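Local structure of glycoside hydrolase family 16 protein (Bacteroides ovatus, 7KR6) at residues V49-T54 / K102-F107; G78-L83 / Y265-K270; L85-K90 / F236-G241; M148-Q153 / K163-A168. The protein probably hydrolyses beta-glucosidic linkages inside mixed-linkage beta-glucan chains, as an endo-glucanase of glycoside hydrolase family 16. The protein carries 1 engineered substitution. One frame throughout, in Å; residues are numbered along the deposited sequence.

Contact 1: V49-T54 / K102-F107; sequences VWTKET and KGKKSF
Lys104 reaches along the backbone of Val49 and Trp50 and plants its ammonium group beside Thr51. Lys104 CB rests 3.4 Å from Val49 O; from CG on the chain is extended, which runs Lys104 CD past Val49 C and delivers NZ to two acceptors. One is Thr51 OG1, 2.8 Å from Lys104 NZ; the threonine side chain meets the lysine at about a right angle. The other is Trp50 O, which Lys104 NZ approaches at 3.1 Å from above the carbonyl plane, 60° out of it. Glu47 O takes a further bond, so three oxygens grip the ammonium group. Val49 O is buried under the lysine chain and finds no hydrogen-bond partner in the model. The packed, apolar side is inward: Val49 CG1 sits 3.4 Å above one face of the Trp50 ring, toward its rim, and touches Lys105 CB at 4.2 Å, while Phe38 borders both Val49 and Lys105. The Trp50 NE1 end is held by Asp40. The other side is looser and wet: Thr51 OG1 donates to a water, which in turn donates to Lys102 O at 2.6 Å. Here a lysine clamps the loop leading into strand 51-52, and the start of that strand, to the turn that interrupts strand 93-107, a connection beside these two paired strands in the beta-sandwich (jelly-roll) fold of family 16.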
# COMPACT_ATOMS: atom_id res chain seq x y z
N VAL A 49 -23.55 -3.82 23.01
CA VAL A 49 -22.44 -4.35 22.17
C VAL A 49 -21.87 -3.26 21.26
O VAL A 49 -20.65 -3.26 21.08
CB VAL A 49 -22.92 -5.54 21.34
CG1 VAL A 49 -21.82 -6.03 20.39
CG2 VAL A 49 -23.37 -6.66 22.28
N TRP A 50 -22.73 -2.43 20.67
CA TRP A 50 -22.31 -1.48 19.59
C TRP A 50 -22.55 -0.04 20.00
O TRP A 50 -23.51 0.23 20.77
CB TRP A 50 -23.05 -1.82 18.29
CG TRP A 50 -22.89 -3.23 17.82
CD1 TRP A 50 -23.80 -4.23 17.91
CD2 TRP A 50 -21.70 -3.81 17.27
NE1 TRP A 50 -23.28 -5.40 17.41
CE2 TRP A 50 -22.00 -5.16 16.97
CE3 TRP A 50 -20.43 -3.30 16.90
CZ2 TRP A 50 -21.08 -6.06 16.43
CZ3 TRP A 50 -19.55 -4.18 16.31
CH2 TRP A 50 -19.85 -5.53 16.08
N THR A 51 -21.77 0.88 19.44
CA THR A 51 -21.93 2.33 19.50
C THR A 51 -21.94 2.85 18.07
O THR A 51 -20.98 2.55 17.34
CB THR A 51 -20.82 2.97 20.32
OG1 THR A 51 -20.77 2.21 21.52
CG2 THR A 51 -21.00 4.44 20.57
N LYS A 52 -22.96 3.61 17.71
CA LYS A 52 -22.97 4.43 16.48
C LYS A 52 -22.07 5.64 16.65
O LYS A 52 -22.09 6.30 17.68
CB LYS A 52 -24.40 4.88 16.14
CG LYS A 52 -25.41 3.76 16.05
CD LYS A 52 -26.77 4.26 15.69
CE LYS A 52 -27.83 3.19 15.62
NZ LYS A 52 -29.09 3.75 15.04
N GLU A 53 -21.27 5.94 15.62
CA GLU A 53 -20.30 7.04 15.65
C GLU A 53 -20.90 8.25 14.95
O GLU A 53 -21.69 8.08 13.97
CB GLU A 53 -18.93 6.66 15.05
CG GLU A 53 -18.27 5.56 15.84
CD GLU A 53 -16.83 5.29 15.42
OE1 GLU A 53 -16.14 6.27 15.12
OE2 GLU A 53 -16.43 4.12 15.35
N THR A 54 -20.49 9.41 15.44
CA THR A 54 -20.86 10.75 14.92
C THR A 54 -19.60 11.55 14.67
O THR A 54 -18.83 11.79 15.62
CB THR A 54 -21.76 11.55 15.87
OG1 THR A 54 -22.92 10.77 16.10
CG2 THR A 54 -22.12 12.89 15.26
N LYS A 102 -16.05 -0.91 20.95
CA LYS A 102 -15.00 -0.52 21.95
C LYS A 102 -15.63 -0.45 23.34
O LYS A 102 -16.73 0.17 23.50
CB LYS A 102 -14.41 0.85 21.64
CG LYS A 102 -13.18 1.20 22.46
CD LYS A 102 -12.64 2.52 22.08
CE LYS A 102 -11.28 2.80 22.67
NZ LYS A 102 -11.34 2.62 24.13
N GLY A 103 -14.94 -1.07 24.29
CA GLY A 103 -15.41 -1.03 25.70
C GLY A 103 -16.61 -1.94 25.93
O GLY A 103 -17.14 -1.91 27.08
N LYS A 104 -17.10 -2.67 24.93
CA LYS A 104 -18.34 -3.50 25.01
C LYS A 104 -18.08 -4.95 24.59
O LYS A 104 -18.60 -5.89 25.23
CB LYS A 104 -19.48 -2.86 24.22
CG LYS A 104 -19.86 -1.45 24.65
CD LYS A 104 -21.01 -0.83 23.83
CE LYS A 104 -21.45 0.53 24.37
NZ LYS A 104 -22.47 1.16 23.52
N LYS A 105 -17.36 -5.19 23.49
CA LYS A 105 -17.10 -6.57 23.05
C LYS A 105 -15.70 -6.57 22.44
O LYS A 105 -15.48 -5.93 21.37
CB LYS A 105 -18.12 -7.04 22.03
CG LYS A 105 -18.09 -8.51 21.70
CD LYS A 105 -18.40 -9.46 22.85
CE LYS A 105 -19.58 -8.97 23.68
NZ LYS A 105 -20.08 -10.01 24.61
N SER A 106 -14.81 -7.31 23.04
CA SER A 106 -13.42 -7.43 22.54
C SER A 106 -12.92 -8.84 22.81
O SER A 106 -13.53 -9.56 23.60
CB SER A 106 -12.53 -6.38 23.10
OG SER A 106 -12.33 -6.55 24.51
N PHE A 107 -11.91 -9.26 22.08
CA PHE A 107 -11.45 -10.66 22.12
C PHE A 107 -10.01 -10.74 21.62
O PHE A 107 -9.51 -9.78 21.05
CB PHE A 107 -12.37 -11.54 21.30
CG PHE A 107 -12.26 -11.29 19.82
CD1 PHE A 107 -12.91 -10.19 19.26
CD2 PHE A 107 -11.53 -12.13 19.00
CE1 PHE A 107 -12.77 -9.91 17.91
CE2 PHE A 107 -11.45 -11.88 17.63
CZ PHE A 107 -12.07 -10.78 17.10
O HOH W 1 -18.02 1.67 21.80

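Contact 2: G78-L83 / Y265-K270; sequences GDKSVL and YIDWVK
The Tyr265 ring meets Val82 at its edge: Val82 CG2 lies near the ring plane, 3.7 Å from Tyr265 CD1. Tyr196 borders both residues, and the phenol OH bonds to Asn263. The other flat group that takes part is the Asp267 carboxylate; the Lys80 and Asp267 side chains cross at about a right angle, the lysine meeting the carboxylate with its CD. Between these two groups, strands 80-90 and 261-271 join as antiparallel neighbours in the sheet of the family 16 jelly roll that lies away from the bound sugar. Leu83 and Ile266 form a hydrogen-bonded pair, Leu83 N to Ile266 O at 2.8 Å and Ile266 N to Leu83 O at 2.9 Å. Tyr265 CA adds a CA-H...O contact to Leu83 O. The side chains of the pair lie side by side, Leu83 CD2 3.8 Å from Ile266 CD1, on the inner face, where Ile266 packs on Phe236 of the facing strand. Past Ile266 the strands diverge: the short segments run at 110° to each other, and Asp267 has helix-like backbone angles. Its CG is anti to the backbone N (chi1 -168°), which swings the carboxylate back toward segment 78-83. Asp267 OD2 touches Lys80 CD at 3.4 Å, but Lys80 NZ stays 5.1 Å from Asp267 OD2, too far for a salt bridge. A water 2.9 Å from Asp267 OD1 bridges it to Ser81 N, from which it accepts at 3.0 Å.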
# COMPACT_ATOMS: atom_id res chain seq x y z
N GLY A 78 -35.01 -8.87 2.38
CA GLY A 78 -35.78 -10.09 2.13
C GLY A 78 -36.25 -10.67 3.44
O GLY A 78 -36.77 -9.91 4.25
N ASP A 79 -36.00 -11.95 3.68
CA ASP A 79 -36.37 -12.60 4.96
C ASP A 79 -35.19 -12.54 5.95
O ASP A 79 -35.26 -13.21 6.97
CB ASP A 79 -36.85 -14.04 4.75
CG ASP A 79 -35.95 -14.88 3.87
OD1 ASP A 79 -34.76 -14.50 3.68
OD2 ASP A 79 -36.44 -15.90 3.35
N LYS A 80 -34.14 -11.76 5.67
CA LYS A 80 -33.03 -11.59 6.63
C LYS A 80 -33.27 -10.35 7.48
O LYS A 80 -33.85 -9.38 6.98
CB LYS A 80 -31.70 -11.42 5.89
CG LYS A 80 -31.22 -12.63 5.12
CD LYS A 80 -29.89 -12.37 4.40
CE LYS A 80 -29.39 -13.54 3.60
NZ LYS A 80 -30.25 -13.82 2.43
N SER A 81 -32.78 -10.37 8.72
CA SER A 81 -32.65 -9.18 9.59
C SER A 81 -31.17 -8.82 9.61
O SER A 81 -30.37 -9.69 9.91
CB SER A 81 -33.19 -9.34 11.00
OG SER A 81 -33.29 -8.04 11.62
N VAL A 82 -30.87 -7.59 9.25
CA VAL A 82 -29.45 -7.19 8.98
C VAL A 82 -29.16 -5.82 9.58
O VAL A 82 -30.04 -4.94 9.70
CB VAL A 82 -29.17 -7.19 7.46
CG1 VAL A 82 -29.48 -8.54 6.87
CG2 VAL A 82 -29.93 -6.10 6.76
N LEU A 83 -27.90 -5.58 9.89
CA LEU A 83 -27.40 -4.23 10.14
C LEU A 83 -27.28 -3.50 8.78
O LEU A 83 -26.69 -4.06 7.85
CB LEU A 83 -26.04 -4.31 10.86
CG LEU A 83 -25.32 -2.98 11.09
CD1 LEU A 83 -26.01 -2.15 12.17
CD2 LEU A 83 -23.86 -3.26 11.45
N TYR A 265 -24.80 -4.06 4.00
CA TYR A 265 -25.61 -4.94 4.87
C TYR A 265 -24.74 -5.97 5.58
O TYR A 265 -23.94 -6.69 4.94
CB TYR A 265 -26.64 -5.70 4.04
CG TYR A 265 -27.57 -4.86 3.19
CD1 TYR A 265 -28.75 -4.37 3.70
CD2 TYR A 265 -27.31 -4.62 1.85
CE1 TYR A 265 -29.63 -3.64 2.93
CE2 TYR A 265 -28.18 -3.89 1.06
CZ TYR A 265 -29.37 -3.44 1.59
OH TYR A 265 -30.22 -2.71 0.81
N ILE A 266 -24.91 -6.11 6.90
CA ILE A 266 -24.22 -7.16 7.71
C ILE A 266 -25.31 -8.05 8.32
O ILE A 266 -26.11 -7.55 9.13
CB ILE A 266 -23.26 -6.58 8.76
CG1 ILE A 266 -22.21 -5.63 8.17
CG2 ILE A 266 -22.55 -7.70 9.48
CD1 ILE A 266 -22.65 -4.19 7.97
N ASP A 267 -25.35 -9.29 7.88
CA ASP A 267 -26.43 -10.24 8.31
C ASP A 267 -26.10 -10.72 9.71
O ASP A 267 -27.04 -10.92 10.52
CB ASP A 267 -26.51 -11.43 7.38
CG ASP A 267 -27.74 -12.31 7.57
OD1 ASP A 267 -28.60 -11.91 8.39
OD2 ASP A 267 -27.82 -13.33 6.90
N TRP A 268 -24.83 -10.90 10.00
CA TRP A 268 -24.39 -11.48 11.30
C TRP A 268 -22.89 -11.32 11.42
O TRP A 268 -22.17 -11.14 10.42
CB TRP A 268 -24.81 -12.95 11.47
CG TRP A 268 -24.44 -13.90 10.37
CD1 TRP A 268 -25.29 -14.40 9.42
CD2 TRP A 268 -23.16 -14.50 10.12
NE1 TRP A 268 -24.62 -15.27 8.61
CE2 TRP A 268 -23.33 -15.38 9.03
CE3 TRP A 268 -21.91 -14.42 10.72
CZ2 TRP A 268 -22.29 -16.12 8.49
CZ3 TRP A 268 -20.87 -15.15 10.19
CH2 TRP A 268 -21.06 -15.98 9.08
N VAL A 269 -22.44 -11.31 12.66
CA VAL A 269 -21.00 -11.39 13.01
C VAL A 269 -20.90 -12.38 14.16
O VAL A 269 -21.80 -12.41 15.02
CB VAL A 269 -20.39 -10.00 13.30
CG1 VAL A 269 -21.13 -9.21 14.36
CG2 VAL A 269 -18.89 -10.10 13.61
N LYS A 270 -19.87 -13.19 14.14
CA LYS A 270 -19.67 -14.16 15.24
C LYS A 270 -18.20 -14.31 15.57
O LYS A 270 -17.33 -14.22 14.69
CB LYS A 270 -20.39 -15.47 14.92
CG LYS A 270 -19.82 -16.29 13.80
CD LYS A 270 -20.62 -17.54 13.53
CE LYS A 270 -20.09 -18.34 12.36
NZ LYS A 270 -21.16 -19.17 11.76
O HOH W 2 -31.13 -12.86 9.32

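Contact 3: L85-K90 / F236-G241; sequences LTAERK and FNLAVG
Leu85 drops one branch onto the backbone of strand 232-240: its CD1 lies 3.7 Å from Asn237 CA and 4.0 Å from Phe236 CB, filling the dip where the chain passes from one residue to the next. Leu85 CD1 lies anti to CA (chi2 175°), which makes this branch the one carried farthest toward the facing strand. In return Leu238 rises toward strand 80-90. Its CD2 stands 3.8 Å from Leu85 O and 3.7 Å from Ala87 CB, filling the hollow between that oxygen and the Ala87 methyl. The small Ala87 methyl is a shallow bump that fits into the notch between Leu238 CD2 and Val240 CG2, the latter 3.9 Å from Ala87 CB. Nothing polar links the segments; no hydrogen bond crosses, and the axes run 7.2 Å apart at an angle of 10°. The alternation of strand 232-240 turns Phe236, Leu238 and Val240 inward, while Asn237 points away, its OD1 bonded to Trp130 NE1 and its side chain about 4 Å from the bound 2-fluoroglucose. Alternate residues thus serve opposite faces of one strand, apolar core behind and sugar cleft in front, as in the stacked sheets of a family 16 beta-sandwich.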
# COMPACT_ATOMS: atom_id res chain seq x y z
N LEU A 85 -25.79 -0.05 7.01
CA LEU A 85 -25.09 1.24 6.92
C LEU A 85 -25.47 1.90 5.59
O LEU A 85 -25.19 1.30 4.51
CB LEU A 85 -23.58 1.03 7.01
CG LEU A 85 -23.11 0.17 8.18
CD1 LEU A 85 -21.62 -0.07 8.12
CD2 LEU A 85 -23.50 0.78 9.53
N THR A 86 -26.02 3.10 5.68
CA THR A 86 -26.56 3.82 4.50
C THR A 86 -25.74 5.05 4.20
O THR A 86 -25.63 5.95 5.03
CB THR A 86 -28.02 4.23 4.72
OG1 THR A 86 -28.74 3.02 4.99
CG2 THR A 86 -28.53 4.96 3.49
N ALA A 87 -25.17 5.11 3.00
CA ALA A 87 -24.49 6.31 2.48
C ALA A 87 -25.50 7.08 1.62
O ALA A 87 -26.23 6.46 0.85
CB ALA A 87 -23.29 5.92 1.69
N GLU A 88 -25.58 8.37 1.85
CA GLU A 88 -26.60 9.25 1.24
C GLU A 88 -25.97 10.57 0.85
O GLU A 88 -25.18 11.13 1.62
CB GLU A 88 -27.70 9.55 2.26
CG GLU A 88 -28.71 10.55 1.74
CD GLU A 88 -29.92 10.70 2.63
OE1 GLU A 88 -29.85 10.30 3.83
OE2 GLU A 88 -30.93 11.21 2.14
N ARG A 89 -26.35 11.10 -0.32
CA ARG A 89 -25.92 12.44 -0.73
C ARG A 89 -27.13 13.37 -0.82
O ARG A 89 -28.14 12.99 -1.42
CB ARG A 89 -25.22 12.37 -2.09
CG ARG A 89 -24.65 13.72 -2.49
CD ARG A 89 -23.77 13.59 -3.71
NE ARG A 89 -23.38 14.86 -4.29
CZ ARG A 89 -22.53 14.99 -5.30
NH1 ARG A 89 -22.03 13.91 -5.89
NH2 ARG A 89 -22.20 16.20 -5.72
N LYS A 90 -26.99 14.56 -0.27
CA LYS A 90 -28.04 15.61 -0.24
C LYS A 90 -27.33 16.90 -0.65
O LYS A 90 -26.56 17.43 0.15
CB LYS A 90 -28.74 15.62 1.12
N PHE A 236 -17.38 -1.66 11.80
CA PHE A 236 -17.93 -1.68 10.41
C PHE A 236 -18.20 -0.26 9.98
O PHE A 236 -18.73 0.55 10.76
CB PHE A 236 -19.24 -2.46 10.30
CG PHE A 236 -19.19 -3.93 10.62
CD1 PHE A 236 -18.81 -4.89 9.70
CD2 PHE A 236 -19.58 -4.35 11.88
CE1 PHE A 236 -18.83 -6.24 10.02
CE2 PHE A 236 -19.53 -5.69 12.23
CZ PHE A 236 -19.17 -6.64 11.30
N ASN A 237 -17.92 0.07 8.72
CA ASN A 237 -18.25 1.44 8.24
C ASN A 237 -18.37 1.43 6.73
O ASN A 237 -17.84 0.49 6.08
CB ASN A 237 -17.19 2.47 8.63
CG ASN A 237 -15.90 2.24 7.90
OD1 ASN A 237 -15.22 1.21 8.11
ND2 ASN A 237 -15.67 3.03 6.85
N LEU A 238 -19.08 2.42 6.23
CA LEU A 238 -19.15 2.69 4.77
C LEU A 238 -18.66 4.13 4.61
O LEU A 238 -19.44 5.09 4.78
CB LEU A 238 -20.55 2.42 4.23
CG LEU A 238 -20.77 2.76 2.75
CD1 LEU A 238 -19.86 1.94 1.86
CD2 LEU A 238 -22.20 2.42 2.40
N ALA A 239 -17.38 4.28 4.27
CA ALA A 239 -16.80 5.60 4.00
C ALA A 239 -17.14 5.96 2.55
O ALA A 239 -17.44 5.03 1.76
CB ALA A 239 -15.31 5.64 4.26
N VAL A 240 -17.18 7.26 2.29
CA VAL A 240 -17.35 7.81 0.92
C VAL A 240 -16.16 8.73 0.61
O VAL A 240 -15.94 9.77 1.32
CB VAL A 240 -18.69 8.55 0.81
CG1 VAL A 240 -18.94 8.99 -0.62
CG2 VAL A 240 -19.84 7.73 1.35
N GLY A 241 -15.40 8.39 -0.44
CA GLY A 241 -14.13 9.07 -0.70
C GLY A 241 -13.10 8.81 0.38
O GLY A 241 -13.35 7.99 1.26

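Contact 4: M148-Q153 / K163-A168; sequences MAMGEQ and KQVNTA. Engineered in segment 148-153: Ala149 (natural residue Glu).
Ala149 and Asn166 pair in the floor of the sugar cleft, where strands 144-150 and 164-171 run antiparallel. Two backbone bonds join this hydrogen-bonded pair, Ala149 N to Asn166 O and Asn166 N to Ala149 O, both 3.0 Å. Ala149 is engineered from glutamate, and its side chain is about 5 Å from the bound 2-fluoroglucose. It takes the place of the last glutamate of the EIDIME signature known from family 16, which generally serves relatives as acid/base; Glu144 and Asp146, earlier in the signature, line the glycan pocket. On the face away from the sugar, Met148 CG meets Val165 CG1 at 4.0 Å, crossing it at about a right angle, and the bent Met150 chain brings CE to 3.3 Å from Gln164 O. Phe217 and Ile212 border Val165 there. Toward Glu152 the contact turns polar. Gln164 is extended, its CG anti to the backbone N (chi1 -173°), and its NE2 donates at 3.2 Å to the anti lone pair of Glu152 OE2, with the amide and carboxylate planes only 24° apart. Ser154 OG also bonds to Glu152 OE2. Glu152 CB lies 3.4 Å from Asn166 OD1, and one water links Glu152 N to Gln164 O and Asn166 OD1.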
# COMPACT_ATOMS: atom_id res chain seq x y z
N MET A 148 -11.10 -6.65 5.79
CA MET A 148 -11.50 -6.45 4.38
C MET A 148 -11.81 -4.97 4.20
O MET A 148 -12.48 -4.37 5.02
CB MET A 148 -12.73 -7.31 4.07
CG MET A 148 -13.43 -7.08 2.71
SD MET A 148 -14.49 -5.62 2.61
CE MET A 148 -15.88 -6.10 3.63
N ALA A 149 -11.36 -4.43 3.08
CA ALA A 149 -11.81 -3.16 2.53
C ALA A 149 -11.92 -3.33 1.03
O ALA A 149 -11.12 -4.07 0.45
CB ALA A 149 -10.88 -2.06 2.87
N MET A 150 -12.90 -2.68 0.44
CA MET A 150 -12.95 -2.56 -1.05
C MET A 150 -13.04 -1.08 -1.39
O MET A 150 -13.30 -0.23 -0.52
CB MET A 150 -14.14 -3.32 -1.63
CG MET A 150 -14.05 -4.79 -1.32
SD MET A 150 -15.18 -5.84 -2.23
CE MET A 150 -14.29 -5.97 -3.78
N GLY A 151 -12.78 -0.76 -2.65
CA GLY A 151 -12.91 0.65 -3.09
C GLY A 151 -11.56 1.28 -3.43
O GLY A 151 -11.54 2.49 -3.71
N GLU A 152 -10.44 0.56 -3.35
CA GLU A 152 -9.10 1.19 -3.50
C GLU A 152 -8.94 1.82 -4.89
O GLU A 152 -9.47 1.25 -5.87
CB GLU A 152 -8.00 0.17 -3.24
CG GLU A 152 -6.65 0.78 -2.92
CD GLU A 152 -5.74 0.95 -4.13
OE1 GLU A 152 -4.92 1.85 -4.13
OE2 GLU A 152 -5.92 0.22 -5.12
N GLN A 153 -8.21 2.94 -4.95
CA GLN A 153 -7.90 3.72 -6.20
C GLN A 153 -7.55 2.78 -7.37
O GLN A 153 -8.12 2.95 -8.46
CB GLN A 153 -6.73 4.67 -5.91
CG GLN A 153 -6.28 5.53 -7.08
CD GLN A 153 -5.27 6.58 -6.65
OE1 GLN A 153 -5.12 6.89 -5.48
NE2 GLN A 153 -4.57 7.15 -7.60
N LYS A 163 -13.98 -7.01 -7.54
CA LYS A 163 -13.21 -8.18 -7.09
C LYS A 163 -12.03 -7.80 -6.21
O LYS A 163 -11.52 -8.70 -5.51
CB LYS A 163 -12.72 -9.01 -8.28
CG LYS A 163 -13.85 -9.60 -9.10
CD LYS A 163 -13.40 -10.63 -10.08
CE LYS A 163 -14.46 -10.92 -11.13
NZ LYS A 163 -13.88 -11.83 -12.16
N GLN A 164 -11.58 -6.55 -6.23
CA GLN A 164 -10.28 -6.18 -5.62
C GLN A 164 -10.47 -5.91 -4.12
O GLN A 164 -11.15 -4.92 -3.74
CB GLN A 164 -9.65 -4.99 -6.30
CG GLN A 164 -8.26 -4.77 -5.75
CD GLN A 164 -7.64 -3.54 -6.32
OE1 GLN A 164 -7.36 -3.49 -7.52
NE2 GLN A 164 -7.49 -2.55 -5.47
N VAL A 165 -9.82 -6.74 -3.32
CA VAL A 165 -9.89 -6.62 -1.85
C VAL A 165 -8.53 -6.19 -1.33
O VAL A 165 -7.49 -6.68 -1.81
CB VAL A 165 -10.31 -7.94 -1.20
CG1 VAL A 165 -10.29 -7.83 0.30
CG2 VAL A 165 -11.67 -8.38 -1.69
N ASN A 166 -8.57 -5.36 -0.32
CA ASN A 166 -7.39 -4.86 0.40
C ASN A 166 -7.47 -5.37 1.83
O ASN A 166 -8.56 -5.33 2.40
CB ASN A 166 -7.38 -3.34 0.31
CG ASN A 166 -6.73 -2.89 -1.00
OD1 ASN A 166 -7.33 -2.97 -2.10
ND2 ASN A 166 -5.47 -2.48 -0.89
N THR A 167 -6.40 -5.87 2.36
CA THR A 167 -6.32 -6.22 3.79
C THR A 167 -5.03 -5.59 4.32
O THR A 167 -4.05 -5.43 3.55
CB THR A 167 -6.43 -7.72 3.97
OG1 THR A 167 -6.40 -8.01 5.37
CG2 THR A 167 -5.28 -8.46 3.31
N ALA A 168 -4.97 -5.22 5.60
CA ALA A 168 -3.84 -4.44 6.10
C ALA A 168 -3.72 -4.59 7.61
O ALA A 168 -4.73 -4.83 8.28
CB ALA A 168 -3.93 -2.99 5.75
O HOH W 3 -12.48 -2.65 -4.85
O HOH W 4 -9.89 -2.48 -2.93

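Overall arrangement
Contacts 1, 2 and 3 adjoin, whereas contact 4 touches none of them and lies across the chain's centre from contact 1. Phe236 of contact 3 is the common neighbour: its ring packs on Trp50 of contact 1 and on Ile266 and Val269 of contact 2. Contacts 2 and 3 share strand 80-90, the first pairing it within its sheet, the second pressing it against the facing one. Contacts 3 and 4 are buried; 1 and 2 are only partly so. Chemistry follows place: contact 3 is wholly apolar, contacts 2 and 4 rest on backbone bonds with a watered polar end, and contact 1 relies mainly on one lysine's ammonium group beside a small apolar patch. Contacts 3 and 4 border the bound sugar.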